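Local structure of membrane-anchored mycosin mycp1 (Mycobacterium thermoresistibile, 4HVL) at residues N148-T153 with V187-D192; V210-A215 with L254-G259; C222-P227 with S271-W276. The protein probably acts as a membrane-anchored, subtilisin-like serine endopeptidase of the mycosin group, an essential component of the type VII (ESX-1) secretion system. All coordinates share one frame; numbering follows the deposited sequence.

Contact 2 is the core element of the three: two neighbouring parallel strands, 210-214 and 256-261, joined by backbone hydrogen bonds and flanked by aliphatic side chains. Contact 3 begins where these strands give way to loops and touches contact 2 directly, A215 O lying 3.4 Å from M272 CB; there most of the polar work passes from backbone pairs to the amides of Q224 and N225. Contact 1 stands apart at the surface, its centre about 23 Å from that of contact 2 and about 19 Å from that of contact 3. It joins two loops that lead into helices 154-171 and 194-206, through one direct hydrogen bond, a bridging water and the packing of P150 against R189 and I191.

Contact 1 of 3, residues N148-T153 with V187-D192; sequences NNPNTT and VTRPID
With CG of N151 anti to its carbonyl carbon (chi1 -73°), the side-chain amide reaches across to D192, while a bend at chi3 (67°) brings the R189 guanidinium over P150. OD1 of N151 accepts the backbone N of D192 at 2.9 Å, in the carbonyl plane and on a lone pair, with an N-H...O angle of 161°. Water 1 lies 2.8 Å from the same N151 OD1 and also reaches D192 O, so the amide oxygen meets the 187-192 loop both directly and through solvent. The D192 carboxylate takes little part; its OD1 bonds to T194 OG1 instead. P150 fills the middle of the contact. Its CG sits 4.1 Å from R189 NH2, over one face of the guanidinium, and CG2 of T153 comes up at the edge of that group. On the inner side I191 CG1 packs 3.8 Å from P150 O, and the isoleucine goes on to touch T155, A156 and L159 of helix 154-171. P150 O is held from its own loop, by T153 N and by T153 OG1 at 2.8 Å. T153 OG1 also receives A156 N. On the 148-153 side, this surface contact of the subtilase domain is thus built on an Asx turn at N149, whose OD1 accepts N151 N, followed by the threonine N-cap at T153 that starts helix 154-171.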
ATOM      1  N   ASN A 148     -15.965 -20.979 -14.111  1.00 66.09           N
ATOM      2  CA  ASN A 148     -14.990 -20.945 -15.205  1.00 65.99           C
ATOM      3  C   ASN A 148     -14.750 -19.521 -15.731  1.00 62.43           C
ATOM      4  O   ASN A 148     -13.968 -19.324 -16.658  1.00 63.17           O
ATOM      5  CB  ASN A 148     -15.426 -21.896 -16.346  1.00 70.41           C
ATOM      6  CG  ASN A 148     -16.889 -21.717 -16.734  1.00 72.53           C
ATOM      7  OD1 ASN A 148     -17.499 -20.699 -16.409  1.00 71.10           O
ATOM      8  ND2 ASN A 148     -17.461 -22.711 -17.417  1.00 75.75           N
ATOM      9  N   ASN A 149     -15.402 -18.530 -15.120  1.00 57.57           N
ATOM     10  CA  ASN A 149     -15.354 -17.154 -15.600  1.00 54.53           C
ATOM     11  C   ASN A 149     -14.486 -16.259 -14.694  1.00 49.77           C
ATOM     12  O   ASN A 149     -14.820 -16.063 -13.528  1.00 47.16           O
ATOM     13  CB  ASN A 149     -16.774 -16.605 -15.681  1.00 54.71           C
ATOM     14  CG  ASN A 149     -16.831 -15.205 -16.250  1.00 54.45           C
ATOM     15  OD1 ASN A 149     -15.834 -14.664 -16.735  1.00 54.10           O
ATOM     16  ND2 ASN A 149     -18.011 -14.605 -16.189  1.00 54.86           N
ATOM     17  N   PRO A 150     -13.365 -15.721 -15.229  1.00 47.85           N
ATOM     18  CA  PRO A 150     -12.476 -14.886 -14.408  1.00 44.68           C
ATOM     19  C   PRO A 150     -13.191 -13.698 -13.790  1.00 41.11           C
ATOM     20  O   PRO A 150     -12.882 -13.348 -12.662  1.00 39.36           O
ATOM     21  CB  PRO A 150     -11.401 -14.416 -15.400  1.00 45.53           C
ATOM     22  CG  PRO A 150     -11.426 -15.425 -16.468  1.00 48.56           C
ATOM     23  CD  PRO A 150     -12.861 -15.833 -16.605  1.00 49.72           C
ATOM     24  N   ASN A 151     -14.177 -13.139 -14.493  1.00 40.89           N
ATOM     25  CA  ASN A 151     -14.954 -12.005 -13.968  1.00 39.02           C
ATOM     26  C   ASN A 151     -15.900 -12.295 -12.798  1.00 38.38           C
ATOM     27  O   ASN A 151     -16.414 -11.359 -12.189  1.00 36.54           O
ATOM     28  CB  ASN A 151     -15.690 -11.301 -15.107  1.00 40.12           C
ATOM     29  CG  ASN A 151     -14.739 -10.507 -15.981  1.00 40.09           C
ATOM     30  OD1 ASN A 151     -13.877  -9.780 -15.476  1.00 38.29           O
ATOM     31  ND2 ASN A 151     -14.859 -10.662 -17.271  1.00 41.85           N
ATOM     32  N   THR A 152     -16.122 -13.567 -12.470  1.00 27.56           N
ATOM     33  CA  THR A 152     -16.899 -13.909 -11.298  1.00 28.34           C
ATOM     34  C   THR A 152     -16.098 -14.518 -10.159  1.00 28.45           C
ATOM     35  O   THR A 152     -16.689 -15.054  -9.238  1.00 30.53           O
ATOM     36  CB  THR A 152     -18.020 -14.895 -11.659  1.00 30.17           C
ATOM     37  OG1 THR A 152     -17.450 -16.061 -12.286  1.00 31.77           O
ATOM     38  CG2 THR A 152     -19.018 -14.213 -12.573  1.00 30.21           C
ATOM     39  N   THR A 153     -14.771 -14.454 -10.214  1.00 27.76           N
ATOM     40  CA  THR A 153     -13.941 -14.876  -9.090  1.00 27.62           C
ATOM     41  C   THR A 153     -13.988 -13.822  -7.969  1.00 26.72           C
ATOM     42  O   THR A 153     -14.406 -12.678  -8.183  1.00 24.85           O
ATOM     43  CB  THR A 153     -12.462 -15.026  -9.499  1.00 27.41           C
ATOM     44  OG1 THR A 153     -11.984 -13.770 -10.001  1.00 26.57           O
ATOM     45  CG2 THR A 153     -12.270 -16.129 -10.581  1.00 28.49           C
ATOM     46  N   VAL A 187      -1.725 -13.935 -16.247  1.00 24.26           N
ATOM     47  CA  VAL A 187      -1.804 -13.129 -17.463  1.00 24.91           C
ATOM     48  C   VAL A 187      -2.717 -13.763 -18.546  1.00 25.95           C
ATOM     49  O   VAL A 187      -3.342 -13.051 -19.335  1.00 26.25           O
ATOM     50  CB  VAL A 187      -0.377 -12.824 -18.011  1.00 25.77           C
ATOM     51  CG1 VAL A 187       0.283 -14.053 -18.623  1.00 26.83           C
ATOM     52  CG2 VAL A 187      -0.435 -11.709 -19.045  1.00 26.55           C
ATOM     53  N   THR A 188      -2.828 -15.085 -18.556  1.00 30.13           N
ATOM     54  CA  THR A 188      -3.658 -15.775 -19.544  1.00 31.61           C
ATOM     55  C   THR A 188      -5.137 -15.822 -19.159  1.00 32.66           C
ATOM     56  O   THR A 188      -5.972 -16.194 -19.971  1.00 33.31           O
ATOM     57  CB  THR A 188      -3.156 -17.210 -19.760  1.00 32.44           C
ATOM     58  OG1 THR A 188      -2.997 -17.848 -18.486  1.00 31.67           O
ATOM     59  CG2 THR A 188      -1.802 -17.194 -20.536  1.00 32.32           C
ATOM     60  N   ARG A 189      -5.449 -15.426 -17.923  1.00 33.14           N
ATOM     61  CA  ARG A 189      -6.806 -15.438 -17.418  1.00 34.10           C
ATOM     62  C   ARG A 189      -7.176 -14.032 -17.006  1.00 31.58           C
ATOM     63  O   ARG A 189      -7.402 -13.784 -15.825  1.00 30.27           O
ATOM     64  CB  ARG A 189      -6.907 -16.387 -16.217  1.00 37.60           C
ATOM     65  CG  ARG A 189      -6.801 -17.869 -16.578  1.00 42.13           C
ATOM     66  CD  ARG A 189      -7.091 -18.778 -15.384  1.00 45.51           C
ATOM     67  NE  ARG A 189      -8.493 -18.705 -14.941  1.00 48.60           N
ATOM     68  CZ  ARG A 189      -8.953 -18.025 -13.880  1.00 50.11           C
ATOM     69  NH1 ARG A 189      -8.137 -17.328 -13.094  1.00 50.92           N
ATOM     70  NH2 ARG A 189     -10.255 -18.041 -13.591  1.00 51.50           N
ATOM     71  N   PRO A 190      -7.234 -13.105 -17.981  1.00 30.40           N
ATOM     72  CA  PRO A 190      -7.371 -11.690 -17.657  1.00 29.12           C
ATOM     73  C   PRO A 190      -8.742 -11.324 -17.080  1.00 29.10           C
ATOM     74  O   PRO A 190      -9.753 -11.756 -17.594  1.00 29.40           O
ATOM     75  CB  PRO A 190      -7.151 -10.999 -19.014  1.00 28.87           C
ATOM     76  CG  PRO A 190      -7.555 -12.016 -20.032  1.00 30.28           C
ATOM     77  CD  PRO A 190      -7.125 -13.323 -19.445  1.00 31.20           C
ATOM     78  N   ILE A 191      -8.754 -10.540 -16.010  1.00 28.12           N
ATOM     79  CA  ILE A 191      -9.987 -10.003 -15.433  1.00 27.79           C
ATOM     80  C   ILE A 191     -10.265  -8.670 -16.123  1.00 27.40           C
ATOM     81  O   ILE A 191      -9.322  -7.930 -16.415  1.00 27.17           O
ATOM     82  CB  ILE A 191      -9.784  -9.782 -13.907  1.00 27.16           C
ATOM     83  CG1 ILE A 191      -9.821 -11.127 -13.162  1.00 28.01           C
ATOM     84  CG2 ILE A 191     -10.815  -8.829 -13.332  1.00 26.42           C
ATOM     85  CD1 ILE A 191      -9.196 -11.085 -11.777  1.00 27.52           C
ATOM     86  N   ASP A 192     -11.532  -8.327 -16.377  1.00 27.51           N
ATOM     87  CA  ASP A 192     -11.826  -6.998 -16.905  1.00 27.10           C
ATOM     88  C   ASP A 192     -11.800  -6.024 -15.708  1.00 25.36           C
ATOM     89  O   ASP A 192     -12.688  -6.023 -14.902  1.00 25.49           O
ATOM     90  CB  ASP A 192     -13.168  -6.949 -17.685  1.00 28.82           C
ATOM     91  CG  ASP A 192     -13.599  -5.505 -18.055  1.00 29.59           C
ATOM     92  OD1 ASP A 192     -12.791  -4.551 -17.861  1.00 29.45           O
ATOM     93  OD2 ASP A 192     -14.764  -5.304 -18.509  1.00 31.63           O
TER
HETATM   94  O   HOH W   1     -14.466  -7.754 -13.691  1.00 36.51           O

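Contact 2 of 3, residues V210-A215 with L254-G259; sequences VVIAAA and LVLTVG
A213 set against T257, A215 against V258 and V211 against V255 bury the most surface here, along a pair of neighbouring parallel strands in the central sheet of the subtilisin fold. The strands, 210-214 and 256-259, run 4.7 Å apart at closest approach, at 32° to each other. A213 uses both its backbone N and its backbone O: N donates to L256 O at 3.0 Å, and O accepts V258 N at 2.8 Å. Its small CB faces the side of the sheet shared with T257, whose OG1 turns to A249 O. V211 opens the pairing, with V211 O accepting L256 N. CG1 of V211, anti to the backbone N (chi1 -176°), meets V255 CG1 at 3.8 Å, and the two valines continue onto V204 and V200 of helix 194-206. Water 2 extends the pairing one step, joining V211 N to L254 O. The face bearing I212, L256 and V258 is wholly aliphatic across the contact: I212 lies alongside L256, I212 CG2 touches V258 CG2 at 3.6 Å, and helix 311-328, which carries the predicted catalytic S312, packs against all three. A215 closes the pairing just past the strand. Its N donates to V258 O at 2.9 Å, A215 CB stands only 3.2 Å from that same V258 O, and A215 CA rests 3.7 Å from T257 CG2.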
ATOM      1  N   VAL A 210      -1.839  11.787  -5.177  1.00 17.99           N
ATOM      2  CA  VAL A 210      -0.713  10.902  -5.415  1.00 17.65           C
ATOM      3  C   VAL A 210      -1.207   9.536  -5.014  1.00 16.64           C
ATOM      4  O   VAL A 210      -1.751   9.413  -3.923  1.00 16.56           O
ATOM      5  CB  VAL A 210       0.469  11.258  -4.513  1.00 18.26           C
ATOM      6  CG1 VAL A 210       1.473  10.100  -4.456  1.00 18.41           C
ATOM      7  CG2 VAL A 210       1.123  12.537  -5.000  1.00 19.37           C
ATOM      8  N   VAL A 211      -1.041   8.533  -5.876  1.00 15.74           N
ATOM      9  CA  VAL A 211      -1.448   7.169  -5.533  1.00 15.33           C
ATOM     10  C   VAL A 211      -0.242   6.264  -5.384  1.00 14.77           C
ATOM     11  O   VAL A 211       0.540   6.151  -6.289  1.00 15.16           O
ATOM     12  CB  VAL A 211      -2.416   6.558  -6.576  1.00 15.18           C
ATOM     13  CG1 VAL A 211      -2.877   5.191  -6.105  1.00 15.22           C
ATOM     14  CG2 VAL A 211      -3.630   7.462  -6.761  1.00 15.44           C
ATOM     15  N   ILE A 212      -0.128   5.604  -4.241  1.00 14.85           N
ATOM     16  CA  ILE A 212       0.975   4.689  -3.945  1.00 14.76           C
ATOM     17  C   ILE A 212       0.390   3.279  -3.790  1.00 14.79           C
ATOM     18  O   ILE A 212      -0.624   3.098  -3.119  1.00 14.94           O
ATOM     19  CB  ILE A 212       1.690   5.072  -2.644  1.00 14.77           C
ATOM     20  CG1 ILE A 212       2.149   6.537  -2.639  1.00 15.15           C
ATOM     21  CG2 ILE A 212       2.861   4.151  -2.394  1.00 15.08           C
ATOM     22  CD1 ILE A 212       3.104   6.965  -3.749  1.00 15.05           C
ATOM     23  N   ALA A 213       1.017   2.286  -4.418  1.00 14.65           N
ATOM     24  CA  ALA A 213       0.538   0.909  -4.332  1.00 14.78           C
ATOM     25  C   ALA A 213       1.618  -0.055  -3.828  1.00 14.83           C
ATOM     26  O   ALA A 213       2.795   0.068  -4.179  1.00 14.62           O
ATOM     27  CB  ALA A 213       0.031   0.429  -5.688  1.00 14.95           C
ATOM     28  N   ALA A 214       1.195  -1.036  -3.040  1.00 14.70           N
ATOM     29  CA  ALA A 214       2.056  -2.121  -2.621  1.00 15.01           C
ATOM     30  C   ALA A 214       2.437  -2.995  -3.814  1.00 15.23           C
ATOM     31  O   ALA A 214       1.596  -3.304  -4.662  1.00 15.25           O
ATOM     32  CB  ALA A 214       1.334  -2.963  -1.579  1.00 15.47           C
ATOM     33  N   ALA A 215       3.686  -3.418  -3.878  1.00 15.34           N
ATOM     34  CA  ALA A 215       4.086  -4.380  -4.907  1.00 15.71           C
ATOM     35  C   ALA A 215       3.358  -5.721  -4.778  1.00 16.47           C
ATOM     36  O   ALA A 215       3.171  -6.399  -5.787  1.00 17.05           O
ATOM     37  CB  ALA A 215       5.594  -4.605  -4.888  1.00 15.99           C
ATOM     38  N   LEU A 254       1.132   5.742 -13.435  1.00 21.77           N
ATOM     39  CA  LEU A 254      -0.015   6.414 -12.801  1.00 22.68           C
ATOM     40  C   LEU A 254       0.043   6.277 -11.298  1.00 21.59           C
ATOM     41  O   LEU A 254      -0.357   7.177 -10.575  1.00 21.95           O
ATOM     42  CB  LEU A 254      -1.351   5.823 -13.267  1.00 23.65           C
ATOM     43  CG  LEU A 254      -1.902   6.259 -14.593  1.00 25.13           C
ATOM     44  CD1 LEU A 254      -3.358   5.788 -14.670  1.00 25.72           C
ATOM     45  CD2 LEU A 254      -1.807   7.765 -14.752  1.00 26.14           C
ATOM     46  N   VAL A 255       0.510   5.114 -10.853  1.00 20.54           N
ATOM     47  CA  VAL A 255       0.783   4.843  -9.462  1.00 19.73           C
ATOM     48  C   VAL A 255       2.289   4.623  -9.308  1.00 19.26           C
ATOM     49  O   VAL A 255       2.976   4.206 -10.238  1.00 20.05           O
ATOM     50  CB  VAL A 255       0.038   3.576  -8.953  1.00 19.70           C
ATOM     51  CG1 VAL A 255      -1.459   3.624  -9.265  1.00 19.66           C
ATOM     52  CG2 VAL A 255       0.662   2.298  -9.494  1.00 19.74           C
ATOM     53  N   LEU A 256       2.796   4.908  -8.123  1.00 18.62           N
ATOM     54  CA  LEU A 256       4.136   4.467  -7.729  1.00 17.54           C
ATOM     55  C   LEU A 256       4.022   3.174  -6.889  1.00 16.47           C
ATOM     56  O   LEU A 256       3.499   3.158  -5.770  1.00 15.90           O
ATOM     57  CB  LEU A 256       4.844   5.569  -6.949  1.00 17.63           C
ATOM     58  CG  LEU A 256       6.211   5.251  -6.339  1.00 17.57           C
ATOM     59  CD1 LEU A 256       7.165   4.817  -7.446  1.00 17.87           C
ATOM     60  CD2 LEU A 256       6.763   6.445  -5.575  1.00 18.05           C
ATOM     61  N   THR A 257       4.530   2.092  -7.455  1.00 16.05           N
ATOM     62  CA  THR A 257       4.450   0.783  -6.858  1.00 15.30           C
ATOM     63  C   THR A 257       5.725   0.472  -6.086  1.00 15.22           C
ATOM     64  O   THR A 257       6.833   0.625  -6.604  1.00 15.18           O
ATOM     65  CB  THR A 257       4.191  -0.257  -7.965  1.00 15.39           C
ATOM     66  OG1 THR A 257       2.910   0.006  -8.529  1.00 15.08           O
ATOM     67  CG2 THR A 257       4.245  -1.694  -7.434  1.00 15.12           C
ATOM     68  N   VAL A 258       5.546   0.041  -4.837  1.00 14.98           N
ATOM     69  CA  VAL A 258       6.632  -0.052  -3.878  1.00 15.19           C
ATOM     70  C   VAL A 258       6.897  -1.502  -3.438  1.00 14.94           C
ATOM     71  O   VAL A 258       6.036  -2.159  -2.816  1.00 14.34           O
ATOM     72  CB  VAL A 258       6.342   0.811  -2.622  1.00 15.02           C
ATOM     73  CG1 VAL A 258       7.568   0.911  -1.724  1.00 15.40           C
ATOM     74  CG2 VAL A 258       5.862   2.193  -3.030  1.00 15.18           C
ATOM     75  N   GLY A 259       8.110  -1.965  -3.737  1.00 14.87           N
ATOM     76  CA  GLY A 259       8.616  -3.254  -3.273  1.00 14.97           C
ATOM     77  C   GLY A 259       9.264  -3.157  -1.903  1.00 15.05           C
ATOM     78  O   GLY A 259       9.403  -2.068  -1.349  1.00 15.36           O
TER
HETATM   79  O   HOH W   2       0.338   8.529  -8.324  1.00 23.19           O

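Contact 3 of 3, residues C222-P227 with S271-W276; sequences CTQNPP and SMSGPW
Q224 reaches S271 and S273 with both ends of its amide, and this is the tightly held part of the contact. Its chain leaves with CG anti to the backbone N and bends at chi2 (53°), laying the amide alongside the 271-273 backbone. NE2 donates to S271 O at 2.9 Å with that oxygen almost in the amide plane, while OE1 accepts S273 N at 2.8 Å on an in-plane lone pair. OE1 also takes the hydroxyl proton of S273 OG, from above the carbonyl plane, and the backbone N of N225. Three donors thus grip one oxygen and should fix the rotation of the amide. N225 repeats the theme deeper in: ND2 donates to S273 O at 3.0 Å, and N225 OD1 accepts the backbone N of Q243 and of T244. The N225 side chain crosses that of W276 at about a right angle, with N225 ND2 3.8 Å from W276 CZ2. M272 packs from the inner side, folded at chi2 and chi3 until CE lies 3.4 Å from T223 O and SD 3.9 Å from CB of C222, which is disulfide-bonded to C184. The outer margin is looser. T223 is exposed and its CB points away from the 271-276 loop, and P226 meets that loop through water 3, which donates to P226 O and to S273 OG. The arrangement is a loop-to-loop junction beyond the sheet of the subtilisin fold, where side-chain amides of the loop after strand 210-214 bond to the backbone of the loop joining strands 256-261 and 277-282.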
ATOM      1  N   CYS A 222      -0.347 -15.252  -5.857  1.00 34.68           N
ATOM      2  CA  CYS A 222       0.783 -14.391  -6.203  1.00 31.55           C
ATOM      3  C   CYS A 222       2.046 -15.227  -6.290  1.00 30.80           C
ATOM      4  O   CYS A 222       2.740 -15.442  -5.288  1.00 29.91           O
ATOM      5  CB  CYS A 222       0.988 -13.274  -5.179  1.00 30.31           C
ATOM      6  SG  CYS A 222      -0.435 -12.209  -4.902  1.00 30.24           S
ATOM      7  N   THR A 223       2.334 -15.697  -7.495  1.00 23.19           N
ATOM      8  CA  THR A 223       3.544 -16.433  -7.766  1.00 23.68           C
ATOM      9  C   THR A 223       4.505 -15.450  -8.429  1.00 22.37           C
ATOM     10  O   THR A 223       4.103 -14.658  -9.290  1.00 22.11           O
ATOM     11  CB  THR A 223       3.262 -17.697  -8.606  1.00 25.20           C
ATOM     12  OG1 THR A 223       2.616 -17.340  -9.828  1.00 25.41           O
ATOM     13  CG2 THR A 223       2.346 -18.620  -7.841  1.00 26.61           C
ATOM     14  N   GLN A 224       5.751 -15.464  -7.957  1.00 21.53           N
ATOM     15  CA  GLN A 224       6.812 -14.533  -8.366  1.00 20.76           C
ATOM     16  C   GLN A 224       6.979 -14.448  -9.873  1.00 20.45           C
ATOM     17  O   GLN A 224       6.967 -15.473 -10.553  1.00 20.93           O
ATOM     18  CB  GLN A 224       8.150 -14.984  -7.762  1.00 21.87           C
ATOM     19  CG  GLN A 224       9.322 -14.014  -7.913  1.00 21.70           C
ATOM     20  CD  GLN A 224       8.989 -12.627  -7.404  1.00 20.90           C
ATOM     21  OE1 GLN A 224       8.382 -11.821  -8.113  1.00 20.48           O
ATOM     22  NE2 GLN A 224       9.381 -12.340  -6.179  1.00 20.92           N
ATOM     23  N   ASN A 225       7.165 -13.242 -10.399  1.00 19.17           N
ATOM     24  CA  ASN A 225       7.434 -13.087 -11.823  1.00 19.38           C
ATOM     25  C   ASN A 225       8.911 -13.345 -12.129  1.00 20.43           C
ATOM     26  O   ASN A 225       9.767 -12.997 -11.326  1.00 20.25           O
ATOM     27  CB  ASN A 225       7.064 -11.680 -12.308  1.00 18.32           C
ATOM     28  CG  ASN A 225       5.595 -11.542 -12.614  1.00 17.78           C
ATOM     29  OD1 ASN A 225       5.009 -12.390 -13.305  1.00 17.65           O
ATOM     30  ND2 ASN A 225       4.980 -10.455 -12.118  1.00 17.21           N
ATOM     31  N   PRO A 226       9.211 -13.958 -13.294  1.00 21.74           N
ATOM     32  CA  PRO A 226      10.630 -14.119 -13.706  1.00 22.99           C
ATOM     33  C   PRO A 226      11.289 -12.785 -14.035  1.00 22.89           C
ATOM     34  O   PRO A 226      10.597 -11.838 -14.384  1.00 22.12           O
ATOM     35  CB  PRO A 226      10.545 -14.979 -14.986  1.00 23.56           C
ATOM     36  CG  PRO A 226       9.204 -15.595 -14.983  1.00 23.13           C
ATOM     37  CD  PRO A 226       8.297 -14.694 -14.178  1.00 21.99           C
ATOM     38  N   PRO A 227      12.626 -12.706 -13.931  1.00 24.54           N
ATOM     39  CA  PRO A 227      13.291 -11.479 -14.342  1.00 24.94           C
ATOM     40  C   PRO A 227      13.212 -11.212 -15.869  1.00 25.21           C
ATOM     41  O   PRO A 227      12.872 -12.094 -16.642  1.00 24.46           O
ATOM     42  CB  PRO A 227      14.750 -11.728 -13.934  1.00 26.33           C
ATOM     43  CG  PRO A 227      14.905 -13.203 -13.963  1.00 26.84           C
ATOM     44  CD  PRO A 227      13.589 -13.733 -13.492  1.00 26.17           C
ATOM     45  N   SER A 271       8.671 -10.184  -1.856  1.00 19.46           N
ATOM     46  CA  SER A 271       8.217  -8.995  -2.590  1.00 18.45           C
ATOM     47  C   SER A 271       7.983  -9.379  -4.052  1.00 17.94           C
ATOM     48  O   SER A 271       8.863  -9.928  -4.697  1.00 18.28           O
ATOM     49  CB  SER A 271       9.248  -7.869  -2.483  1.00 18.57           C
ATOM     50  OG  SER A 271       8.714  -6.620  -2.877  1.00 18.05           O
ATOM     51  N   MET A 272       6.784  -9.111  -4.551  1.00 17.29           N
ATOM     52  CA  MET A 272       6.414  -9.429  -5.933  1.00 17.30           C
ATOM     53  C   MET A 272       7.113  -8.488  -6.914  1.00 17.48           C
ATOM     54  O   MET A 272       6.919  -7.269  -6.880  1.00 16.76           O
ATOM     55  CB  MET A 272       4.888  -9.317  -6.119  1.00 16.86           C
ATOM     56  CG  MET A 272       4.113 -10.558  -5.685  1.00 17.75           C
ATOM     57  SD  MET A 272       4.398 -12.023  -6.726  1.00 19.23           S
ATOM     58  CE  MET A 272       3.848 -11.381  -8.294  1.00 19.01           C
ATOM     59  N   SER A 273       7.918  -9.067  -7.801  1.00 18.46           N
ATOM     60  CA  SER A 273       8.652  -8.296  -8.785  1.00 18.21           C
ATOM     61  C   SER A 273       7.803  -8.100 -10.017  1.00 17.91           C
ATOM     62  O   SER A 273       6.949  -8.944 -10.351  1.00 17.75           O
ATOM     63  CB  SER A 273       9.953  -9.030  -9.200  1.00 19.08           C
ATOM     64  OG  SER A 273       9.667 -10.156 -10.026  1.00 19.12           O
ATOM     65  N   GLY A 274       8.079  -7.016 -10.732  1.00 17.63           N
ATOM     66  CA  GLY A 274       7.549  -6.849 -12.067  1.00 17.88           C
ATOM     67  C   GLY A 274       8.031  -5.603 -12.788  1.00 17.92           C
ATOM     68  O   GLY A 274       8.696  -4.742 -12.181  1.00 17.45           O
ATOM     69  N   PRO A 275       7.652  -5.473 -14.073  1.00 17.54           N
ATOM     70  CA  PRO A 275       8.076  -4.313 -14.853  1.00 17.94           C
ATOM     71  C   PRO A 275       7.554  -2.968 -14.327  1.00 17.21           C
ATOM     72  O   PRO A 275       8.036  -1.926 -14.760  1.00 17.37           O
ATOM     73  CB  PRO A 275       7.536  -4.605 -16.262  1.00 18.40           C
ATOM     74  CG  PRO A 275       6.392  -5.528 -16.066  1.00 18.31           C
ATOM     75  CD  PRO A 275       6.696  -6.326 -14.812  1.00 18.19           C
ATOM     76  N   TRP A 276       6.624  -3.012 -13.366  1.00 16.31           N
ATOM     77  CA  TRP A 276       5.903  -1.830 -12.870  1.00 15.79           C
ATOM     78  C   TRP A 276       6.410  -1.316 -11.522  1.00 15.59           C
ATOM     79  O   TRP A 276       6.002  -0.260 -11.075  1.00 15.39           O
ATOM     80  CB  TRP A 276       4.395  -2.151 -12.758  1.00 15.20           C
ATOM     81  CG  TRP A 276       4.174  -3.511 -12.123  1.00 14.64           C
ATOM     82  CD1 TRP A 276       4.400  -3.845 -10.823  1.00 14.28           C
ATOM     83  CD2 TRP A 276       3.779  -4.720 -12.784  1.00 14.56           C
ATOM     84  NE1 TRP A 276       4.148  -5.160 -10.619  1.00 14.17           N
ATOM     85  CE2 TRP A 276       3.749  -5.731 -11.802  1.00 14.31           C
ATOM     86  CE3 TRP A 276       3.411  -5.029 -14.090  1.00 14.98           C
ATOM     87  CZ2 TRP A 276       3.383  -7.045 -12.081  1.00 14.57           C
ATOM     88  CZ3 TRP A 276       3.027  -6.336 -14.382  1.00 15.28           C
ATOM     89  CH2 TRP A 276       3.015  -7.336 -13.368  1.00 15.14           C
TER
HETATM   90  O   HOH W   3      10.182  -9.585 -12.763  1.00 19.04           O